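Local coordinates for protein cyclase (Streptomyces sp. R1128, PDB 3TFZ) that acts as an aromatase/cyclase of the R1128 polyketide pathway, probably closing and aromatising the first ring of the polyketide chain, at residues His9-Ala14 with Ala152-Ala157; Gly48-Arg53 with Arg69-Ala74; Leu83-Ile88 with Val115-Gly120; Gly94-Phe99 with Leu108-Asp113. All blocks are in the same frame, centred on the assembly; numbering follows the deposited sequence.

Overall arrangement
The chain folds as a helix-grip of the Bet v 1 type: a seven-stranded antiparallel sheet curls round the long helix 131-164. Strand 5-13 comes first and enters contact 1, which closes only when helix 131-164 arrives near the end of the chain. The other three contacts nest inside that long loop. Contact 2 pairs strands 49-58 and 61-72 and closes before the next ones open. Contact 3 joins the loop after strand 77-82 to the end of strand 105-116. Contact 4 nests inside contact 3 and pairs strands 89-100 and 105-116. Contacts 1 and 4 touch through strands 5-13 and 105-116, and both reach the second subunit.

Contact 1: residues His9-Ala14 with Ala152-Ala157; sequences HTVTVA and AVLGEA
Strand 9-13 and helix 152-157 run in almost the same direction, their axes 3° apart and 8.7 Å from each other at closest approach, with Val-13 opposite Leu-154. No hydrogen bond crosses between them. The contact is made by apolar side chains and is partly buried. Leu-154 reaches from the helix towards the gap between Val-11 and Val-13. Its CD2 lies 3.7 Å from CG1 of Val-11, whose side chain it meets at a slant. The same CD2 is 3.3 Å from the backbone O of Thr-12, a tight approach, but the Leu-154 torsions are not staggered and the placing of the methyl is doubtful. Val-13 uses both branches. With CG1 anti to the backbone N (chi1 -174°), that methyl reaches CB of Ala-157 at 3.7 Å, three residues on from Leu-154. The other methyl, CG2, packs on CB of Leu-154 at 3.9 Å. The Val-13 and Leu-154 side chains run past each other in opposite directions. The CB of Thr-12 points away from the helix, and its OG1 bonds to Arg-97 of the second subunit. In the helix-grip fold this is where the long C-terminal helix rests on a strand that is outermost in this chain's sheet. Strand 105-116 is the neighbour of strand 5-13 in the sheet, and Val-20 of helix 17-25 also touches Val-13.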
loop_
_atom_site.group_PDB
_atom_site.type_symbol
_atom_site.label_atom_id
_atom_site.label_comp_id
_atom_site.label_asym_id
_atom_site.label_seq_id
_atom_site.Cartn_x
_atom_site.Cartn_y
_atom_site.Cartn_z
ATOM N N HIS A 9 -1.848 2.394 2.828
ATOM C CA HIS A 9 -1.799 2.342 1.350
ATOM C C HIS A 9 -0.376 2.733 0.963
ATOM O O HIS A 9 0.257 3.432 1.744
ATOM C CB HIS A 9 -2.793 3.273 0.660
ATOM C CG HIS A 9 -4.234 2.904 0.873
ATOM N ND1 HIS A 9 -4.899 3.121 2.071
ATOM C CD2 HIS A 9 -5.150 2.367 0.036
ATOM C CE1 HIS A 9 -6.160 2.741 1.959
ATOM N NE2 HIS A 9 -6.336 2.282 0.733
ATOM N N THR A 10 0.081 2.329 -0.227
ATOM C CA THR A 10 1.440 2.640 -0.625
ATOM C C THR A 10 1.532 2.792 -2.131
ATOM O O THR A 10 0.671 2.270 -2.852
ATOM C CB THR A 10 2.498 1.579 -0.029
ATOM O OG1 THR A 10 3.813 2.042 -0.168
ATOM C CG2 THR A 10 2.357 0.109 -0.601
ATOM N N VAL A 11 2.614 3.458 -2.554
ATOM C CA VAL A 11 3.045 3.681 -3.961
ATOM C C VAL A 11 4.585 3.799 -3.924
ATOM O O VAL A 11 5.161 4.127 -2.855
ATOM C CB VAL A 11 2.285 4.956 -4.371
ATOM C CG1 VAL A 11 2.959 6.385 -4.137
ATOM C CG2 VAL A 11 1.024 4.721 -5.258
ATOM N N THR A 12 5.245 3.428 -5.042
ATOM C CA THR A 12 6.679 3.453 -5.243
ATOM C C THR A 12 6.878 4.693 -6.044
ATOM O O THR A 12 6.296 4.796 -7.116
ATOM C CB THR A 12 7.143 2.197 -6.038
ATOM O OG1 THR A 12 6.982 1.052 -5.225
ATOM C CG2 THR A 12 8.610 2.233 -6.303
ATOM N N VAL A 13 7.677 5.649 -5.554
ATOM C CA VAL A 13 7.922 6.953 -6.252
ATOM C C VAL A 13 9.265 6.926 -6.998
ATOM O O VAL A 13 10.318 6.560 -6.422
ATOM C CB VAL A 13 7.869 8.123 -5.290
ATOM C CG1 VAL A 13 7.967 9.565 -6.040
ATOM C CG2 VAL A 13 6.522 8.065 -4.469
ATOM N N ALA A 14 9.258 7.229 -8.308
ATOM C CA ALA A 14 10.538 7.174 -9.016
ATOM C C ALA A 14 11.262 8.517 -8.723
ATOM O O ALA A 14 11.407 9.318 -9.621
ATOM C CB ALA A 14 10.325 6.954 -10.553
ATOM N N ALA A 152 -0.872 12.226 -5.915
ATOM C CA ALA A 152 -0.552 13.673 -5.946
ATOM C C ALA A 152 0.928 13.806 -5.611
ATOM O O ALA A 152 1.676 14.473 -6.340
ATOM C CB ALA A 152 -1.365 14.399 -4.936
ATOM N N VAL A 153 1.364 13.136 -4.533
ATOM C CA VAL A 153 2.710 13.306 -4.030
ATOM C C VAL A 153 3.737 12.715 -5.031
ATOM O O VAL A 153 4.777 13.310 -5.290
ATOM C CB VAL A 153 2.913 12.747 -2.597
ATOM C CG1 VAL A 153 4.425 12.876 -2.191
ATOM C CG2 VAL A 153 2.096 13.480 -1.615
ATOM N N LEU A 154 3.425 11.522 -5.556
ATOM C CA LEU A 154 4.239 10.827 -6.527
ATOM C C LEU A 154 4.386 11.617 -7.812
ATOM O O LEU A 154 5.524 11.792 -8.253
ATOM C CB LEU A 154 3.637 9.434 -6.761
ATOM C CG LEU A 154 3.557 8.462 -7.972
ATOM C CD1 LEU A 154 3.813 8.927 -9.485
ATOM C CD2 LEU A 154 3.956 7.020 -7.684
ATOM N N GLY A 155 3.245 12.116 -8.391
ATOM C CA GLY A 155 3.224 12.930 -9.615
ATOM C C GLY A 155 4.156 14.147 -9.413
ATOM O O GLY A 155 4.978 14.468 -10.268
ATOM N N GLU A 156 4.037 14.777 -8.265
ATOM C CA GLU A 156 4.796 15.975 -7.940
ATOM C C GLU A 156 6.292 15.751 -7.758
ATOM O O GLU A 156 7.128 16.574 -8.191
ATOM C CB GLU A 156 4.214 16.645 -6.699
ATOM C CG GLU A 156 4.973 17.913 -6.286
ATOM C CD GLU A 156 4.983 19.039 -7.311
ATOM O OE1 GLU A 156 4.190 19.052 -8.280
ATOM O OE2 GLU A 156 5.808 19.970 -7.143
ATOM N N ALA A 157 6.656 14.673 -7.073
ATOM C CA ALA A 157 8.069 14.387 -6.877
ATOM C C ALA A 157 8.717 14.034 -8.226
ATOM O O ALA A 157 9.870 14.423 -8.522
ATOM C CB ALA A 157 8.295 13.218 -5.767
#

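Contact 2: residues Gly48-Arg53 with Arg69-Ala74; sequences GYQVVR and RDLDPA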
loop_
_atom_site.group_PDB
_atom_site.type_symbol
_atom_site.label_atom_id
_atom_site.label_comp_id
_atom_site.label_asym_id
_atom_site.label_seq_id
_atom_site.Cartn_x
_atom_site.Cartn_y
_atom_site.Cartn_z
ATOM N N GLY A 48 9.917 21.550 13.836
ATOM C CA GLY A 48 9.344 20.198 13.881
ATOM C C GLY A 48 7.817 19.974 13.871
ATOM O O GLY A 48 7.335 18.833 14.008
ATOM N N TYR A 49 7.040 21.037 13.789
ATOM C CA TYR A 49 5.594 20.920 13.847
ATOM C C TYR A 49 4.937 22.044 13.013
ATOM O O TYR A 49 5.504 23.136 12.898
ATOM C CB TYR A 49 5.107 20.904 15.345
ATOM C CG TYR A 49 5.071 22.308 15.998
ATOM C CD1 TYR A 49 6.219 22.872 16.555
ATOM C CD2 TYR A 49 3.884 23.053 16.042
ATOM C CE1 TYR A 49 6.163 24.098 17.144
ATOM C CE2 TYR A 49 3.833 24.268 16.621
ATOM C CZ TYR A 49 4.969 24.801 17.156
ATOM O OH TYR A 49 4.918 26.069 17.735
ATOM N N GLN A 50 3.780 21.756 12.431
ATOM C CA GLN A 50 2.893 22.687 11.759
ATOM C C GLN A 50 1.439 22.372 12.193
ATOM O O GLN A 50 1.024 21.210 12.198
ATOM C CB GLN A 50 2.891 22.439 10.242
ATOM C CG GLN A 50 4.122 22.873 9.482
ATOM C CD GLN A 50 4.286 22.160 8.192
ATOM O OE1 GLN A 50 3.547 21.195 7.943
ATOM N NE2 GLN A 50 5.255 22.613 7.332
ATOM N N VAL A 51 0.673 23.413 12.556
ATOM C CA VAL A 51 -0.756 23.255 12.697
ATOM C C VAL A 51 -1.396 23.970 11.513
ATOM O O VAL A 51 -1.129 25.161 11.204
ATOM C CB VAL A 51 -1.322 23.768 14.076
ATOM C CG1 VAL A 51 -2.840 23.490 14.209
ATOM C CG2 VAL A 51 -0.590 23.154 15.239
ATOM N N VAL A 52 -2.347 23.286 10.906
ATOM C CA VAL A 52 -2.713 23.680 9.552
ATOM C C VAL A 52 -4.213 23.518 9.351
ATOM O O VAL A 52 -4.798 22.477 9.614
ATOM C CB VAL A 52 -1.759 22.934 8.451
ATOM C CG1 VAL A 52 -2.466 21.867 7.789
ATOM C CG2 VAL A 52 -1.334 23.822 7.402
ATOM N N ARG A 53 -4.820 24.582 8.870
ATOM C CA ARG A 53 -6.207 24.562 8.449
ATOM C C ARG A 53 -6.385 24.223 6.931
ATOM O O ARG A 53 -5.734 24.785 6.118
ATOM C CB ARG A 53 -6.819 25.890 8.818
ATOM C CG ARG A 53 -8.144 26.109 8.254
ATOM C CD ARG A 53 -8.904 24.913 8.488
ATOM N NE ARG A 53 -10.328 25.189 8.723
ATOM C CZ ARG A 53 -10.777 26.016 9.645
ATOM N NH1 ARG A 53 -9.877 26.745 10.300
ATOM N NH2 ARG A 53 -12.107 26.160 9.837
ATOM N N ARG A 69 0.524 18.480 12.411
ATOM C CA ARG A 69 1.599 17.648 11.745
ATOM C C ARG A 69 2.892 17.722 12.510
ATOM O O ARG A 69 3.408 18.837 12.725
ATOM C CB ARG A 69 1.860 18.080 10.297
ATOM C CG ARG A 69 0.539 17.965 9.412
ATOM C CD ARG A 69 0.522 18.980 8.252
ATOM N NE ARG A 69 1.830 19.259 7.528
ATOM C CZ ARG A 69 2.308 18.544 6.503
ATOM N NH1 ARG A 69 1.624 17.486 6.042
ATOM N NH2 ARG A 69 3.467 18.895 5.931
ATOM N N ASP A 70 3.394 16.568 12.948
ATOM C CA ASP A 70 4.659 16.510 13.640
ATOM C C ASP A 70 5.631 16.007 12.629
ATOM O O ASP A 70 5.498 14.884 12.200
ATOM C CB ASP A 70 4.573 15.596 14.860
ATOM C CG ASP A 70 3.690 16.252 16.032
ATOM O OD1 ASP A 70 3.922 17.475 16.366
ATOM O OD2 ASP A 70 2.747 15.582 16.608
ATOM N N LEU A 71 6.582 16.828 12.201
ATOM C CA LEU A 71 7.440 16.471 11.090
ATOM C C LEU A 71 8.808 15.965 11.598
ATOM O O LEU A 71 9.405 16.589 12.455
ATOM C CB LEU A 71 7.652 17.687 10.141
ATOM C CG LEU A 71 6.477 18.232 9.234
ATOM C CD1 LEU A 71 5.602 19.214 9.995
ATOM C CD2 LEU A 71 7.096 18.915 8.015
ATOM N N ASP A 72 9.290 14.844 11.061
ATOM C CA ASP A 72 10.515 14.210 11.567
ATOM C C ASP A 72 11.328 13.791 10.353
ATOM O O ASP A 72 11.181 12.661 9.832
ATOM C CB ASP A 72 10.107 12.968 12.382
ATOM C CG ASP A 72 11.263 12.338 13.121
ATOM O OD1 ASP A 72 11.010 11.680 14.137
ATOM O OD2 ASP A 72 12.407 12.485 12.714
ATOM N N PRO A 73 12.104 14.743 9.816
ATOM C CA PRO A 73 12.860 14.480 8.605
ATOM C C PRO A 73 13.924 13.377 8.787
ATOM O O PRO A 73 14.277 12.708 7.823
ATOM C CB PRO A 73 13.504 15.833 8.296
ATOM C CG PRO A 73 13.433 16.638 9.580
ATOM C CD PRO A 73 12.243 16.158 10.294
ATOM N N ALA A 74 14.414 13.140 10.000
ATOM C CA ALA A 74 15.514 12.189 10.155
ATOM C C ALA A 74 14.853 10.810 10.059
ATOM O O ALA A 74 15.393 9.874 9.429
ATOM C CB ALA A 74 16.249 12.396 11.469
#
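Gln-50 and Arg-69 meet in the beta hairpin of strands 49-58 and 61-72, part of the curved antiparallel sheet of the helix-grip fold. They form a hydrogen-bonded pair. Arg-69 N gives a bond of 2.8 Å to Gln-50 O, and Gln-50 N returns one to Arg-69 O. Leu-71 N bonds to Gly-48 O at 2.8 Å, at the end of the hairpin pairing. Tyr-49 and Asp-70 form the non-hydrogen-bonded pair between, where CA of Tyr-49 lies 3.2 Å from Arg-69 O in a CA-H...O contact.

The tight side carries Gln-50, Val-52 and Arg-69. Gln-50 and Arg-69 lie side by side and point the same way, their amide and guanidinium planes 16° apart. The bend in Arg-69 at chi3 (38°) sets the edge of the guanidinium against the amide oxygen. Leu-71 CD1 comes across at a slant and packs 3.5 Å from Gln-50 OE1. Both polar ends are held further by the protein: Gln-50 NE2 bonds to Ala-25 O, while Arg-69 bonds to Leu-24 O and Tyr-30 OH. A bound buffer molecule, 3-cyclohexyl-1-propylsulfonic acid, lies about 4 Å from the Arg-69 side chain, consistent with a pocket on this face.

The opposite face, with Tyr-49 and Asp-70, is looser and partly exposed. The Tyr-49 ring leads away from the partner strand, while CB of Tyr-49 lies 3.8 Å from Asp-70 OD1. Back on the tight face, Arg-69 NE meets Gln-50 OE1 at 2.6 Å in the guanidinium plane, with an N-H...O angle of 162°.

Contact 3: residues Leu83-Ile88 with Val115-Gly120; sequences LETAPI and VTRAAG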
loop_
_atom_site.group_PDB
_atom_site.type_symbol
_atom_site.label_atom_id
_atom_site.label_comp_id
_atom_site.label_asym_id
_atom_site.label_seq_id
_atom_site.Cartn_x
_atom_site.Cartn_y
_atom_site.Cartn_z
ATOM N N LEU A 83 -7.388 18.064 14.767
ATOM C CA LEU A 83 -7.854 18.760 15.994
ATOM C C LEU A 83 -9.280 19.276 15.837
ATOM O O LEU A 83 -9.928 19.632 16.815
ATOM C CB LEU A 83 -6.947 19.951 16.350
ATOM C CG LEU A 83 -5.458 19.600 16.521
ATOM C CD1 LEU A 83 -4.661 20.838 16.984
ATOM C CD2 LEU A 83 -5.232 18.311 17.444
ATOM N N GLU A 84 -9.708 19.414 14.588
ATOM C CA GLU A 84 -11.064 19.740 14.239
ATOM C C GLU A 84 -11.291 18.864 12.998
ATOM O O GLU A 84 -10.391 18.699 12.219
ATOM C CB GLU A 84 -11.268 21.301 14.082
ATOM C CG GLU A 84 -11.471 21.992 15.547
ATOM C CD GLU A 84 -11.228 23.481 15.593
ATOM O OE1 GLU A 84 -10.063 23.929 15.767
ATOM O OE2 GLU A 84 -12.220 24.223 15.474
ATOM N N THR A 85 -12.460 18.252 12.877
ATOM C CA THR A 85 -12.663 17.223 11.864
ATOM C C THR A 85 -13.962 17.534 11.067
ATOM O O THR A 85 -14.531 18.580 11.221
ATOM C CB THR A 85 -12.697 15.797 12.496
ATOM O OG1 THR A 85 -13.829 15.677 13.353
ATOM C CG2 THR A 85 -11.519 15.565 13.385
ATOM N N ALA A 86 -14.302 16.723 10.098
ATOM C CA ALA A 86 -15.567 16.898 9.377
ATOM C C ALA A 86 -16.665 16.300 10.249
ATOM O O ALA A 86 -16.362 15.443 11.089
ATOM C CB ALA A 86 -15.495 16.114 8.024
ATOM N N PRO A 87 -17.935 16.730 10.060
ATOM C CA PRO A 87 -19.061 16.261 10.985
ATOM C C PRO A 87 -19.205 14.737 11.258
ATOM O O PRO A 87 -19.544 14.380 12.355
ATOM C CB PRO A 87 -20.353 16.838 10.376
ATOM C CG PRO A 87 -19.823 18.061 9.562
ATOM C CD PRO A 87 -18.389 17.713 9.064
ATOM N N ILE A 88 -18.945 13.873 10.306
ATOM C CA ILE A 88 -19.164 12.448 10.503
ATOM C C ILE A 88 -17.917 11.809 11.138
ATOM O O ILE A 88 -17.906 10.617 11.447
ATOM C CB ILE A 88 -19.553 11.737 9.182
ATOM C CG1 ILE A 88 -18.367 11.845 8.182
ATOM C CG2 ILE A 88 -20.928 12.360 8.642
ATOM C CD1 ILE A 88 -18.044 10.512 7.370
ATOM N N VAL A 115 -12.261 6.786 13.239
ATOM C CA VAL A 115 -13.577 6.250 13.651
ATOM C C VAL A 115 -14.641 7.348 13.332
ATOM O O VAL A 115 -14.367 8.565 13.404
ATOM C CB VAL A 115 -13.512 5.774 15.163
ATOM C CG1 VAL A 115 -13.347 6.950 16.092
ATOM C CG2 VAL A 115 -14.785 4.912 15.591
ATOM N N THR A 116 -15.857 6.951 12.994
ATOM C CA THR A 116 -17.014 7.916 12.955
ATOM C C THR A 116 -17.383 8.586 14.271
ATOM O O THR A 116 -17.117 8.083 15.345
ATOM C CB THR A 116 -18.271 7.255 12.457
ATOM O OG1 THR A 116 -18.482 6.077 13.266
ATOM C CG2 THR A 116 -18.117 6.863 11.022
ATOM N N ARG A 117 -18.011 9.772 14.173
ATOM C CA ARG A 117 -18.402 10.477 15.349
ATOM C C ARG A 117 -19.466 9.648 16.098
ATOM O O ARG A 117 -20.305 8.977 15.528
ATOM C CB ARG A 117 -18.937 11.833 14.992
ATOM C CG ARG A 117 -18.909 12.740 16.214
ATOM C CD ARG A 117 -19.214 14.064 15.895
ATOM N NE ARG A 117 -18.178 14.720 15.087
ATOM C CZ ARG A 117 -17.221 15.480 15.587
ATOM N NH1 ARG A 117 -17.165 15.691 16.898
ATOM N NH2 ARG A 117 -16.365 16.039 14.761
ATOM N N ALA A 118 -19.416 9.679 17.402
ATOM C CA ALA A 118 -20.346 8.939 18.272
ATOM C C ALA A 118 -21.853 9.401 18.034
ATOM O O ALA A 118 -22.093 10.598 17.766
ATOM C CB ALA A 118 -19.795 9.098 19.723
ATOM N N ALA A 119 -22.825 8.477 17.973
ATOM C CA ALA A 119 -24.241 8.798 17.746
ATOM C C ALA A 119 -24.683 9.725 18.887
ATOM O O ALA A 119 -24.184 9.611 20.016
ATOM C CB ALA A 119 -25.170 7.459 17.728
ATOM N N GLY A 120 -25.639 10.597 18.600
ATOM C CA GLY A 120 -26.089 11.651 19.532
ATOM C C GLY A 120 -27.352 11.120 20.130
ATOM O O GLY A 120 -27.633 9.930 20.031
#
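The loop between strands 77-82 and 89-100 meets the end of strand 105-116 here, at the rim of the helix-grip sheet. It is a surface contact, and Arg-117 does most of the work. Its backbone N bonds to Ile-88 O at 2.9 Å. Just before it, CA of Thr-116 makes a CA-H...O contact of 3.2 Å with the same oxygen. Ile-88 O is therefore approached by two neighbouring residues.

The Arg-117 side chain leaves with CG anti to the backbone N (chi1 -161°) and bends at chi3, which turns the edge of the guanidinium to the loop. Ala-86 O lies at the edge of this group, 3.7 Å from Arg-117 NH2. Thr-85 OG1 sits obliquely to it, near NH2 but at a poor angle for a hydrogen bond. That hydroxyl bonds instead to Val-89 O.

The side chains of Ile-88 and Thr-116 both turn to helix 131-164, where each touches Leu-138. At the start of the loop, Leu-83 and Glu-84 both face Thr-66 in a classic beta bulge. The Arg-117 side chain is held by NE, which bonds to Pro-87 O at 3.1 Å from above the carbonyl plane.

Contact 4: residues Gly94-Phe99 with Leu108-Asp113; sequences GEWRAF and LVLTHD
Backbone hydrogen bonds join Arg-97 and Val-109 in both directions: Arg-97 N to Val-109 O and Val-109 N to Arg-97 O, each 2.8 Å. Thr-111 N adds a bond of 3.0 Å to Glu-95 O. One side chain enters the pattern. Thr-111 OG1, set between its own backbone N and carbonyl carbon (chi1 73°), accepts from Glu-95 N at 3.0 Å. Next to it, Gly-94 CA makes a CA-H...O contact of 3.6 Å with Thr-111 O.

Apolar contacts fill the face with Trp-96, Ala-98, Leu-108 and Leu-110. Leu-110 lies over one face of the indole. Its CD1 stands 3.9 Å from the centroid of the six-membered ring, 16° off the normal, in a CH-pi contact. Leu-108 CD1 meets the ring obliquely at Trp-96 CE3. These strands, 89-100 and 105-116, form a beta hairpin in the sheet of the helix-grip fold. Val-153 of helix 131-164 and Leu-24 of helix 17-25 touch both Trp-96 and Leu-108 on this inner side. The bound buffer molecule lies near the Leu-110 side chain and bonds to His-112 NE2, consistent with a pocket on this face.

The other face is built round Arg-97. Its extended chain makes a salt bridge from NE to Glu-95 OE1 at 2.8 Å, within the same strand. The methyl CG2 of Thr-111 sits over one face of the guanidinium, 3.9 Å from Arg-97 CZ. Arg-97 NH1 bonds to Gln-107 of the second subunit.

Phe-99 lies on the same face. Its ring edge meets Val-109, with Phe-99 CE2 4.0 Å from Val-109 CG2, and its ring meets Phe-99 of the second subunit.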
loop_
_atom_site.group_PDB
_atom_site.type_symbol
_atom_site.label_atom_id
_atom_site.label_comp_id
_atom_site.label_asym_id
_atom_site.label_seq_id
_atom_site.Cartn_x
_atom_site.Cartn_y
_atom_site.Cartn_z
ATOM N N GLY A 94 -2.710 9.391 11.758
ATOM C CA GLY A 94 -1.919 8.528 10.906
ATOM C C GLY A 94 -0.493 9.034 10.716
ATOM O O GLY A 94 -0.006 9.919 11.441
ATOM N N GLU A 95 0.188 8.475 9.708
ATOM C CA GLU A 95 1.527 8.842 9.342
ATOM C C GLU A 95 1.719 8.839 7.858
ATOM O O GLU A 95 1.184 7.984 7.196
ATOM C CB GLU A 95 2.557 7.822 9.983
ATOM C CG GLU A 95 2.632 8.030 11.375
ATOM C CD GLU A 95 3.717 7.183 12.094
ATOM O OE1 GLU A 95 4.368 6.265 11.467
ATOM O OE2 GLU A 95 3.876 7.418 13.329
ATOM N N TRP A 96 2.569 9.744 7.363
ATOM C CA TRP A 96 3.280 9.542 6.085
ATOM C C TRP A 96 4.627 8.963 6.439
ATOM O O TRP A 96 5.223 9.467 7.357
ATOM C CB TRP A 96 3.607 10.869 5.409
ATOM C CG TRP A 96 2.453 11.602 4.878
ATOM C CD1 TRP A 96 1.817 12.612 5.495
ATOM C CD2 TRP A 96 1.791 11.450 3.558
ATOM N NE1 TRP A 96 0.798 13.080 4.701
ATOM C CE2 TRP A 96 0.801 12.445 3.486
ATOM C CE3 TRP A 96 2.002 10.617 2.435
ATOM C CZ2 TRP A 96 -0.041 12.642 2.334
ATOM C CZ3 TRP A 96 1.159 10.816 1.237
ATOM C CH2 TRP A 96 0.162 11.818 1.229
ATOM N N ARG A 97 5.097 7.954 5.675
ATOM C CA ARG A 97 6.388 7.349 5.825
ATOM C C ARG A 97 6.995 7.137 4.412
ATOM O O ARG A 97 6.414 6.463 3.602
ATOM C CB ARG A 97 6.258 5.984 6.480
ATOM C CG ARG A 97 5.427 5.932 7.839
ATOM C CD ARG A 97 4.930 4.479 8.080
ATOM N NE ARG A 97 4.226 4.378 9.357
ATOM C CZ ARG A 97 3.659 3.287 9.850
ATOM N NH1 ARG A 97 3.710 2.148 9.190
ATOM N NH2 ARG A 97 3.059 3.327 11.035
ATOM N N ALA A 98 8.226 7.635 4.185
ATOM C CA ALA A 98 8.978 7.559 2.970
ATOM C C ALA A 98 10.189 6.667 3.236
ATOM O O ALA A 98 10.969 7.027 4.029
ATOM C CB ALA A 98 9.467 8.949 2.600
ATOM N N PHE A 99 10.379 5.537 2.580
ATOM C CA PHE A 99 11.522 4.704 2.771
ATOM C C PHE A 99 12.426 4.776 1.517
ATOM O O PHE A 99 11.935 4.793 0.403
ATOM C CB PHE A 99 11.072 3.293 2.981
ATOM C CG PHE A 99 10.159 3.102 4.206
ATOM C CD1 PHE A 99 10.689 2.725 5.402
ATOM C CD2 PHE A 99 8.766 3.122 4.086
ATOM C CE1 PHE A 99 9.870 2.542 6.482
ATOM C CE2 PHE A 99 7.996 2.915 5.093
ATOM C CZ PHE A 99 8.558 2.593 6.345
ATOM N N LEU A 108 6.541 5.004 -0.649
ATOM C CA LEU A 108 5.732 6.037 0.004
ATOM C C LEU A 108 4.473 5.381 0.675
ATOM O O LEU A 108 3.672 4.720 0.032
ATOM C CB LEU A 108 5.327 7.194 -0.994
ATOM C CG LEU A 108 4.525 8.327 -0.312
ATOM C CD1 LEU A 108 5.350 9.100 0.811
ATOM C CD2 LEU A 108 4.074 9.348 -1.329
ATOM N N VAL A 109 4.341 5.596 1.973
ATOM C CA VAL A 109 3.265 5.095 2.753
ATOM C C VAL A 109 2.439 6.188 3.493
ATOM O O VAL A 109 2.971 7.125 4.082
ATOM C CB VAL A 109 3.788 4.050 3.789
ATOM C CG1 VAL A 109 2.591 3.413 4.608
ATOM C CG2 VAL A 109 4.555 2.943 3.054
ATOM N N LEU A 110 1.116 5.965 3.478
ATOM C CA LEU A 110 0.128 6.812 4.136
ATOM C C LEU A 110 -0.821 5.833 4.939
ATOM O O LEU A 110 -1.379 4.935 4.345
ATOM C CB LEU A 110 -0.644 7.649 3.121
ATOM C CG LEU A 110 -1.751 8.517 3.713
ATOM C CD1 LEU A 110 -1.217 9.433 4.791
ATOM C CD2 LEU A 110 -2.399 9.352 2.621
ATOM N N THR A 111 -0.909 6.053 6.285
ATOM C CA THR A 111 -1.791 5.328 7.211
ATOM C C THR A 111 -2.897 6.255 7.682
ATOM O O THR A 111 -2.811 7.501 7.616
ATOM C CB THR A 111 -1.098 4.654 8.465
ATOM O OG1 THR A 111 -0.744 5.648 9.365
ATOM C CG2 THR A 111 0.205 3.876 8.149
ATOM N N HIS A 112 -3.995 5.600 8.091
ATOM C CA HIS A 112 -5.153 6.303 8.673
ATOM C C HIS A 112 -5.660 5.541 9.828
ATOM O O HIS A 112 -5.944 4.376 9.654
ATOM C CB HIS A 112 -6.310 6.441 7.688
ATOM C CG HIS A 112 -6.033 7.405 6.592
ATOM N ND1 HIS A 112 -5.394 7.044 5.424
ATOM C CD2 HIS A 112 -6.370 8.706 6.438
ATOM C CE1 HIS A 112 -5.291 8.089 4.623
ATOM N NE2 HIS A 112 -5.913 9.104 5.196
ATOM N N ASP A 113 -5.855 6.225 10.963
ATOM C CA ASP A 113 -6.506 5.657 12.152
ATOM C C ASP A 113 -7.729 6.555 12.332
ATOM O O ASP A 113 -7.581 7.790 12.463
ATOM C CB ASP A 113 -5.583 5.687 13.409
ATOM C CG ASP A 113 -4.334 4.716 13.227
ATOM O OD1 ASP A 113 -4.623 3.492 13.107
ATOM O OD2 ASP A 113 -3.142 5.176 13.101
#